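Side-chain contacts in DNA translocase coupling protein (Clostridium perfringens, PDB 6O1W), which probably uses ATP to move plasmid DNA during conjugation as a membrane-associated, FtsK/SpoIIIE-type translocase, present here without either end of the full-length protein: residues C148-L153 and A160-F165; V169-E174 and I230-E235. All blocks are in the same frame, centred on the assembly; numbering follows the deposited sequence.

From the N terminus, the chain runs along helix 142-155, turns through residues 156-158 and enters strand 159-163. Contact 1 closes this short loop by packing the helix against the strand. Contact 2 begins only afterwards, at 169-174, and closes a longer excursion of 55 residues, more than half of them helical, that includes edge strand 179-182 and leads into strand 229-233. The two loops lie in series, neither enclosing nor crossing the other, although the contact centres are 6 Å apart. Strands 159-163 and 229-233 are neighbours, joined by Val-163 N to Val-232 O at 2.8 Å. Asp-164 OD2 also probably bonds Glu-170 N, tying the strand end of contact 1 to the loop of contact 2.

Contact 1 of 2, residues C148-L153 and A160-F165; sequences CILWQL and AYMVDF. With BGC (beta-D-glucopyranose), chain E.
Leu-150 meets the strand through both of its methyl groups, and each has a different partner. CD1 lies 3.7 Å from Ala-160 CB, while CD2 lies 3.9 Å from SE of Met-162, a selenomethionine. Ala-160 and Met-162 are alternate residues of the strand and direct their side chains to the same face, so the fork of the leucine spans the pair. With CG anti to the backbone N (chi1 172°), Leu-150 reaches across from the helix; Leu-150 CA is 7.8 Å from Ala-160 CA. Met-162 bends at chi2 and again at chi3 (-74°), which brings its selenium to the leucine; the two side chains cross at about a right angle. All three residues are buried, and Ile-230 of the adjacent strand touches both Leu-150 and Ala-160. Helix 142-155 follows the predicted Walker A loop, and strands 132-135 and 159-163 are parallel, so the helix is the connection of a beta-alpha-beta crossover in a P-loop NTPase core, with strands 272-278 and 229-233 lying between the two. Contact thins quickly beyond this apolar patch: the total buried surface is just 106 Å², and the side chain of Tyr-161, between the two strand residues that touch the leucine, turns to the opposite face of the strand. There Tyr-161 OH lies 2.7 Å from O1 of a beta-D-glucopyranose, a probable hydrogen bond, with O1 in the plane of the ring at its edge; Gln-180 also bonds this sugar.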
ATOM      1  N   CYS A 148       2.323  -9.934   5.941  1.00 25.95           N
ATOM      2  CA  CYS A 148       3.675 -10.144   5.390  1.00 26.85           C
ATOM      3  C   CYS A 148       4.688  -9.268   6.149  1.00 27.77           C
ATOM      4  O   CYS A 148       5.764  -9.731   6.486  1.00 27.14           O
ATOM      5  CB  CYS A 148       3.689  -9.810   3.901  1.00 28.50           C
ATOM      6  SG  CYS A 148       5.233 -10.232   3.082  1.00 33.51           S
ATOM      7  N   ILE A 149       4.346  -7.998   6.393  1.00 25.59           N
ATOM      8  CA  ILE A 149       5.163  -7.050   7.175  1.00 24.98           C
ATOM      9  C   ILE A 149       5.291  -7.590   8.613  1.00 27.28           C
ATOM     10  O   ILE A 149       6.386  -7.610   9.154  1.00 25.52           O
ATOM     11  CB  ILE A 149       4.526  -5.635   7.169  1.00 28.37           C
ATOM     12  CG1 ILE A 149       4.634  -5.003   5.745  1.00 28.89           C
ATOM     13  CG2 ILE A 149       5.193  -4.718   8.258  1.00 26.62           C
ATOM     14  CD1 ILE A 149       3.740  -3.846   5.533  1.00 36.72           C
ATOM     15  N   LEU A 150       4.160  -8.035   9.210  1.00 24.60           N
ATOM     16  CA  LEU A 150       4.096  -8.583  10.564  1.00 23.88           C
ATOM     17  C   LEU A 150       5.044  -9.763  10.716  1.00 28.07           C
ATOM     18  O   LEU A 150       5.799  -9.804  11.682  1.00 29.56           O
ATOM     19  CB  LEU A 150       2.644  -9.005  10.886  1.00 23.20           C
ATOM     20  CG  LEU A 150       2.382  -9.771  12.190  1.00 28.04           C
ATOM     21  CD1 LEU A 150       2.828  -8.924  13.453  1.00 28.40           C
ATOM     22  CD2 LEU A 150       0.899 -10.176  12.284  1.00 28.04           C
ATOM     23  N   TRP A 151       5.001 -10.718   9.764  1.00 25.97           N
ATOM     24  CA  TRP A 151       5.846 -11.914   9.733  1.00 26.85           C
ATOM     25  C   TRP A 151       7.343 -11.551   9.753  1.00 30.24           C
ATOM     26  O   TRP A 151       8.103 -12.086  10.558  1.00 31.50           O
ATOM     27  CB  TRP A 151       5.505 -12.740   8.477  1.00 26.49           C
ATOM     28  CG  TRP A 151       6.406 -13.928   8.321  1.00 28.25           C
ATOM     29  CD1 TRP A 151       7.401 -14.085   7.399  1.00 31.05           C
ATOM     30  CD2 TRP A 151       6.507 -15.050   9.219  1.00 28.36           C
ATOM     31  NE1 TRP A 151       8.041 -15.289   7.596  1.00 30.67           N
ATOM     32  CE2 TRP A 151       7.523 -15.895   8.720  1.00 32.37           C
ATOM     33  CE3 TRP A 151       5.793 -15.448  10.367  1.00 29.83           C
ATOM     34  CZ2 TRP A 151       7.849 -17.116   9.324  1.00 31.24           C
ATOM     35  CZ3 TRP A 151       6.129 -16.651  10.980  1.00 32.12           C
ATOM     36  CH2 TRP A 151       7.154 -17.464  10.465  1.00 32.69           C
ATOM     37  N   GLN A 152       7.736 -10.590   8.916  1.00 26.42           N
ATOM     38  CA  GLN A 152       9.103 -10.086   8.815  1.00 26.40           C
ATOM     39  C   GLN A 152       9.592  -9.534  10.148  1.00 29.75           C
ATOM     40  O   GLN A 152      10.660  -9.941  10.612  1.00 28.17           O
ATOM     41  CB  GLN A 152       9.223  -9.033   7.692  1.00 27.03           C
ATOM     42  CG  GLN A 152       9.030  -9.662   6.307  1.00 30.20           C
ATOM     43  CD  GLN A 152       9.066  -8.675   5.170  1.00 35.15           C
ATOM     44  OE1 GLN A 152       8.092  -8.451   4.455  1.00 32.05           O
ATOM     45  NE2 GLN A 152      10.185  -8.070   4.976  1.00 27.75           N
ATOM     46  N   LEU A 153       8.769  -8.691  10.799  1.00 26.17           N
ATOM     47  CA  LEU A 153       9.088  -8.122  12.103  1.00 26.37           C
ATOM     48  C   LEU A 153       9.100  -9.154  13.222  1.00 31.06           C
ATOM     49  O   LEU A 153       9.955  -9.060  14.100  1.00 31.35           O
ATOM     50  CB  LEU A 153       8.182  -6.939  12.437  1.00 25.90           C
ATOM     51  CG  LEU A 153       8.336  -5.778  11.460  1.00 30.70           C
ATOM     52  CD1 LEU A 153       7.274  -4.722  11.706  1.00 29.54           C
ATOM     53  CD2 LEU A 153       9.783  -5.222  11.483  1.00 29.84           C
ATOM     54  N   ALA A 160       4.249  -8.174  19.067  1.00 28.25           N
ATOM     55  CA  ALA A 160       3.100  -7.844  18.239  1.00 27.27           C
ATOM     56  C   ALA A 160       1.793  -7.726  18.957  1.00 30.66           C
ATOM     57  O   ALA A 160       1.498  -8.506  19.857  1.00 30.73           O
ATOM     58  CB  ALA A 160       2.976  -8.869  17.118  1.00 28.09           C
ATOM     59  N   TYR A 161       0.965  -6.785  18.491  1.00 27.69           N
ATOM     60  CA  TYR A 161      -0.389  -6.550  18.972  1.00 27.77           C
ATOM     61  C   TYR A 161      -1.276  -6.471  17.742  1.00 32.37           C
ATOM     62  O   TYR A 161      -0.941  -5.781  16.774  1.00 29.80           O
ATOM     63  CB  TYR A 161      -0.500  -5.284  19.818  1.00 27.78           C
ATOM     64  CG  TYR A 161       0.241  -5.396  21.125  1.00 28.28           C
ATOM     65  CD1 TYR A 161      -0.295  -6.107  22.197  1.00 30.19           C
ATOM     66  CD2 TYR A 161       1.458  -4.760  21.310  1.00 28.76           C
ATOM     67  CE1 TYR A 161       0.372  -6.176  23.421  1.00 30.27           C
ATOM     68  CE2 TYR A 161       2.164  -4.883  22.498  1.00 30.11           C
ATOM     69  CZ  TYR A 161       1.618  -5.592  23.553  1.00 36.10           C
ATOM     70  OH  TYR A 161       2.345  -5.709  24.707  1.00 40.47           O
HETATM   71  N   MSE A 162      -2.371  -7.229  17.745  1.00 29.83           N
HETATM   72  CA  MSE A 162      -3.229  -7.267  16.565  1.00 30.88           C
HETATM   73  C   MSE A 162      -4.625  -6.904  16.952  1.00 32.91           C
HETATM   74  O   MSE A 162      -5.129  -7.384  17.967  1.00 30.40           O
HETATM   75  CB  MSE A 162      -3.148  -8.639  15.902  1.00 34.45           C
HETATM   76  CG  MSE A 162      -1.783  -8.919  15.294  1.00 45.57           C
HETATM   77 SE   MSE A 162      -1.252 -10.788  15.530  1.00 60.10          SE
HETATM   78  CE  MSE A 162      -0.796 -10.823  17.399  1.00 55.40           C
ATOM     79  N   VAL A 163      -5.230  -6.000  16.184  1.00 29.31           N
ATOM     80  CA  VAL A 163      -6.572  -5.504  16.470  1.00 28.80           C
ATOM     81  C   VAL A 163      -7.544  -5.934  15.384  1.00 33.25           C
ATOM     82  O   VAL A 163      -7.354  -5.585  14.209  1.00 31.54           O
ATOM     83  CB  VAL A 163      -6.581  -3.956  16.662  1.00 31.99           C
ATOM     84  CG1 VAL A 163      -8.000  -3.440  16.936  1.00 31.74           C
ATOM     85  CG2 VAL A 163      -5.629  -3.538  17.775  1.00 30.76           C
ATOM     86  N   ASP A 164      -8.611  -6.654  15.787  1.00 30.19           N
ATOM     87  CA  ASP A 164      -9.670  -7.076  14.866  1.00 30.65           C
ATOM     88  C   ASP A 164     -10.974  -7.222  15.598  1.00 31.43           C
ATOM     89  O   ASP A 164     -11.163  -8.218  16.272  1.00 31.89           O
ATOM     90  CB  ASP A 164      -9.292  -8.381  14.132  1.00 33.96           C
ATOM     91  CG  ASP A 164     -10.405  -9.036  13.300  1.00 46.86           C
ATOM     92  OD1 ASP A 164     -11.326  -8.312  12.841  1.00 46.66           O
ATOM     93  OD2 ASP A 164     -10.351 -10.254  13.113  1.00 53.29           O
ATOM     94  N   PHE A 165     -11.908  -6.282  15.396  1.00 28.19           N
ATOM     95  CA  PHE A 165     -13.205  -6.267  16.078  1.00 27.73           C
ATOM     96  C   PHE A 165     -14.188  -7.276  15.538  1.00 32.88           C
ATOM     97  O   PHE A 165     -15.245  -7.445  16.130  1.00 33.76           O
ATOM     98  CB  PHE A 165     -13.810  -4.855  16.111  1.00 29.75           C
ATOM     99  CG  PHE A 165     -13.140  -3.873  17.066  1.00 31.44           C
ATOM    100  CD1 PHE A 165     -11.915  -4.171  17.663  1.00 32.86           C
ATOM    101  CD2 PHE A 165     -13.704  -2.625  17.311  1.00 34.53           C
ATOM    102  CE1 PHE A 165     -11.293  -3.263  18.524  1.00 34.49           C
ATOM    103  CE2 PHE A 165     -13.059  -1.699  18.151  1.00 37.41           C
ATOM    104  CZ  PHE A 165     -11.856  -2.025  18.745  1.00 34.75           C
TER
HETATM  105  C2  BGC E 503       1.206  -5.857  28.496  1.00 83.54           C
HETATM  106  C3  BGC E 503       0.422  -5.283  29.669  1.00 83.98           C
HETATM  107  C4  BGC E 503      -0.700  -4.387  29.157  1.00 80.86           C
HETATM  108  C5  BGC E 503      -1.575  -5.155  28.169  1.00 80.35           C
HETATM  109  C6  BGC E 503      -2.625  -4.289  27.515  1.00 76.18           C
HETATM  110  C1  BGC E 503       0.250  -6.596  27.563  1.00 84.57           C
HETATM  111  O1  BGC E 503       0.948  -7.126  26.487  1.00 85.80           O
HETATM  112  O2  BGC E 503       2.223  -6.735  28.966  1.00 84.07           O
HETATM  113  O3  BGC E 503       1.291  -4.560  30.532  1.00 83.92           O
HETATM  114  O4  BGC E 503      -1.507  -3.921  30.232  1.00 80.64           O
HETATM  115  O5  BGC E 503      -0.763  -5.696  27.112  1.00 81.87           O
HETATM  116  O6  BGC E 503      -3.376  -5.031  26.566  1.00 74.72           O

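Contact 2 of 2, residues V169-E174 and I230-E235; sequences VEFGLE and IVVIDE
Glu-170 and Asp-234 are the nearest CA pair, 7.6 Å from CA to CA, where an irregular loop passes the C-terminal end of strand 229-233. The CG of Glu-170 sits 3.6 Å from Asp-234 OD2, and the two side chains cross at about a right angle with their carboxylate planes 52° apart. Glu-170 OE2 and Asp-234 OD1 stay 4.3 Å from each other, and one water bridges them: it donates to Glu-170 OE2 at 2.8 Å and to Asp-234 OD1 at 2.7 Å. A bend at chi2 (-57°) turns the Glu-170 carboxylate back to this shared water. The hydrophobic run 230-233, followed by Asp-234 and Glu-235, has the form of a Walker B motif, consistent with the FtsK/SpoIIIE family. In keeping with that, Asp-234 lies beside the predicted Walker A residue Ser-143, whose OG makes a weak hydrogen bond to OD1. Apolar packing continues toward Val-232 through Phe-171. Its CZ is 3.7 Å from Val-232 CG1 and its CE2 is 3.9 Å from Asp-234 CB, both partners approaching the ring obliquely. The ring stands almost perpendicular to the Asp-234 carboxylate (86°) and meets only the methylene of that side chain. Arg-147 of helix 142-155 makes a cation-pi contact with the Phe-171 ring and hydrogen-bonds Glu-170 O, while Tyr-175 meets the same ring edge-to-face.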
ATOM      1  N   VAL A 169     -11.438 -13.044  13.923  1.00 34.26           N
ATOM      2  CA  VAL A 169     -11.458 -14.038  12.844  1.00 34.00           C
ATOM      3  C   VAL A 169     -10.317 -13.801  11.818  1.00 39.16           C
ATOM      4  O   VAL A 169      -9.818 -14.756  11.216  1.00 39.77           O
ATOM      5  CB  VAL A 169     -12.870 -14.142  12.200  1.00 37.55           C
ATOM      6  CG1 VAL A 169     -12.894 -15.136  11.031  1.00 38.18           C
ATOM      7  CG2 VAL A 169     -13.881 -14.574  13.250  1.00 36.30           C
ATOM      8  N   GLU A 170      -9.878 -12.553  11.668  1.00 36.05           N
ATOM      9  CA  GLU A 170      -8.776 -12.204  10.765  1.00 36.93           C
ATOM     10  C   GLU A 170      -7.413 -12.568  11.367  1.00 39.25           C
ATOM     11  O   GLU A 170      -6.433 -12.592  10.637  1.00 41.58           O
ATOM     12  CB  GLU A 170      -8.823 -10.709  10.393  1.00 38.95           C
ATOM     13  CG  GLU A 170     -10.111 -10.268   9.709  1.00 56.47           C
ATOM     14  CD  GLU A 170     -10.441 -11.041   8.446  1.00 87.92           C
ATOM     15  OE1 GLU A 170     -11.359 -11.894   8.496  1.00 74.37           O
ATOM     16  OE2 GLU A 170      -9.766 -10.816   7.415  1.00 88.52           O
ATOM     17  N   PHE A 171      -7.339 -12.784  12.698  1.00 33.51           N
ATOM     18  CA  PHE A 171      -6.110 -13.173  13.417  1.00 33.14           C
ATOM     19  C   PHE A 171      -6.433 -14.354  14.310  1.00 36.62           C
ATOM     20  O   PHE A 171      -6.705 -14.195  15.507  1.00 34.14           O
ATOM     21  CB  PHE A 171      -5.516 -12.023  14.225  1.00 34.50           C
ATOM     22  CG  PHE A 171      -5.090 -10.841  13.400  1.00 35.56           C
ATOM     23  CD1 PHE A 171      -3.944 -10.900  12.607  1.00 37.05           C
ATOM     24  CD2 PHE A 171      -5.802  -9.645  13.451  1.00 36.82           C
ATOM     25  CE1 PHE A 171      -3.532  -9.792  11.862  1.00 37.85           C
ATOM     26  CE2 PHE A 171      -5.386  -8.537  12.708  1.00 39.36           C
ATOM     27  CZ  PHE A 171      -4.264  -8.627  11.905  1.00 37.41           C
ATOM     28  N   GLY A 172      -6.478 -15.520  13.676  1.00 35.09           N
ATOM     29  CA  GLY A 172      -6.815 -16.789  14.295  1.00 35.83           C
ATOM     30  C   GLY A 172      -5.932 -17.212  15.435  1.00 40.58           C
ATOM     31  O   GLY A 172      -5.070 -16.453  15.886  1.00 39.15           O
ATOM     32  N   LEU A 173      -6.136 -18.447  15.894  1.00 40.30           N
ATOM     33  CA  LEU A 173      -5.437 -19.022  17.056  1.00 41.08           C
ATOM     34  C   LEU A 173      -3.924 -19.146  16.874  1.00 44.35           C
ATOM     35  O   LEU A 173      -3.199 -19.095  17.852  1.00 45.46           O
ATOM     36  CB  LEU A 173      -6.061 -20.374  17.455  1.00 41.83           C
ATOM     37  CG  LEU A 173      -7.519 -20.356  17.933  1.00 47.80           C
ATOM     38  CD1 LEU A 173      -8.074 -21.762  18.041  1.00 48.23           C
ATOM     39  CD2 LEU A 173      -7.679 -19.616  19.251  1.00 52.81           C
ATOM     40  N   GLU A 174      -3.455 -19.271  15.637  1.00 40.68           N
ATOM     41  CA  GLU A 174      -2.035 -19.364  15.341  1.00 40.94           C
ATOM     42  C   GLU A 174      -1.336 -18.026  15.578  1.00 43.15           C
ATOM     43  O   GLU A 174      -0.202 -18.035  16.058  1.00 42.00           O
ATOM     44  CB  GLU A 174      -1.791 -19.936  13.939  1.00 42.50           C
ATOM     45  CG  GLU A 174      -2.253 -21.392  13.782  1.00 54.28           C
ATOM     46  CD  GLU A 174      -1.644 -22.428  14.717  1.00 82.52           C
ATOM     47  OE1 GLU A 174      -0.439 -22.731  14.565  1.00 97.08           O
ATOM     48  OE2 GLU A 174      -2.375 -22.946  15.593  1.00 74.10           O
ATOM     49  N   ILE A 230       5.067  -3.909  17.137  1.00 27.02           N
ATOM     50  CA  ILE A 230       4.267  -3.737  15.926  1.00 26.40           C
ATOM     51  C   ILE A 230       2.787  -3.870  16.277  1.00 29.06           C
ATOM     52  O   ILE A 230       2.383  -4.801  16.972  1.00 27.67           O
ATOM     53  CB  ILE A 230       4.717  -4.612  14.719  1.00 30.00           C
ATOM     54  CG1 ILE A 230       3.835  -4.290  13.450  1.00 31.11           C
ATOM     55  CG2 ILE A 230       4.796  -6.115  15.069  1.00 29.85           C
ATOM     56  CD1 ILE A 230       3.925  -5.224  12.270  1.00 47.17           C
ATOM     57  N   VAL A 231       1.999  -2.894  15.855  1.00 26.32           N
ATOM     58  CA  VAL A 231       0.564  -2.840  16.124  1.00 25.77           C
ATOM     59  C   VAL A 231      -0.143  -2.934  14.778  1.00 27.69           C
ATOM     60  O   VAL A 231       0.003  -2.045  13.944  1.00 26.39           O
ATOM     61  CB  VAL A 231       0.168  -1.553  16.887  1.00 28.53           C
ATOM     62  CG1 VAL A 231      -1.301  -1.593  17.308  1.00 28.46           C
ATOM     63  CG2 VAL A 231       1.082  -1.306  18.086  1.00 27.60           C
ATOM     64  N   VAL A 232      -0.882  -4.003  14.568  1.00 23.70           N
ATOM     65  CA  VAL A 232      -1.561  -4.224  13.296  1.00 24.06           C
ATOM     66  C   VAL A 232      -3.027  -3.966  13.511  1.00 28.15           C
ATOM     67  O   VAL A 232      -3.642  -4.615  14.348  1.00 27.45           O
ATOM     68  CB  VAL A 232      -1.297  -5.640  12.706  1.00 29.90           C
ATOM     69  CG1 VAL A 232      -1.928  -5.786  11.306  1.00 30.76           C
ATOM     70  CG2 VAL A 232       0.191  -5.948  12.653  1.00 29.67           C
ATOM     71  N   ILE A 233      -3.572  -3.000  12.785  1.00 24.73           N
ATOM     72  CA  ILE A 233      -4.984  -2.660  12.890  1.00 25.13           C
ATOM     73  C   ILE A 233      -5.565  -3.134  11.572  1.00 31.16           C
ATOM     74  O   ILE A 233      -5.288  -2.551  10.518  1.00 32.13           O
ATOM     75  CB  ILE A 233      -5.150  -1.127  13.148  1.00 28.39           C
ATOM     76  CG1 ILE A 233      -4.512  -0.716  14.520  1.00 27.10           C
ATOM     77  CG2 ILE A 233      -6.608  -0.683  13.014  1.00 29.02           C
ATOM     78  CD1 ILE A 233      -4.270   0.779  14.703  1.00 26.72           C
ATOM     79  N   ASP A 234      -6.331  -4.222  11.623  1.00 28.58           N
ATOM     80  CA  ASP A 234      -6.950  -4.817  10.436  1.00 29.60           C
ATOM     81  C   ASP A 234      -7.881  -3.848   9.725  1.00 34.32           C
ATOM     82  O   ASP A 234      -7.878  -3.804   8.498  1.00 34.01           O
ATOM     83  CB  ASP A 234      -7.712  -6.102  10.792  1.00 31.47           C
ATOM     84  CG  ASP A 234      -8.235  -6.829   9.557  1.00 49.38           C
ATOM     85  OD1 ASP A 234      -7.409  -7.460   8.837  1.00 51.37           O
ATOM     86  OD2 ASP A 234      -9.459  -6.750   9.297  1.00 52.10           O
ATOM     87  N   GLU A 235      -8.660  -3.048  10.486  1.00 29.64           N
ATOM     88  CA  GLU A 235      -9.576  -2.120   9.849  1.00 29.36           C
ATOM     89  C   GLU A 235      -9.682  -0.868  10.665  1.00 33.07           C
ATOM     90  O   GLU A 235     -10.219  -0.908  11.783  1.00 34.29           O
ATOM     91  CB  GLU A 235     -10.950  -2.800   9.576  1.00 30.91           C
ATOM     92  CG  GLU A 235     -12.019  -1.890   8.964  1.00 42.42           C
ATOM     93  CD  GLU A 235     -11.543  -1.078   7.771  1.00 54.46           C
ATOM     94  OE1 GLU A 235     -11.241  -1.684   6.713  1.00 36.51           O
ATOM     95  OE2 GLU A 235     -11.426   0.162   7.913  1.00 36.16           O
TER
HETATM   96  O   HOH W   1      -8.696  -8.354   6.597  1.00 54.98           O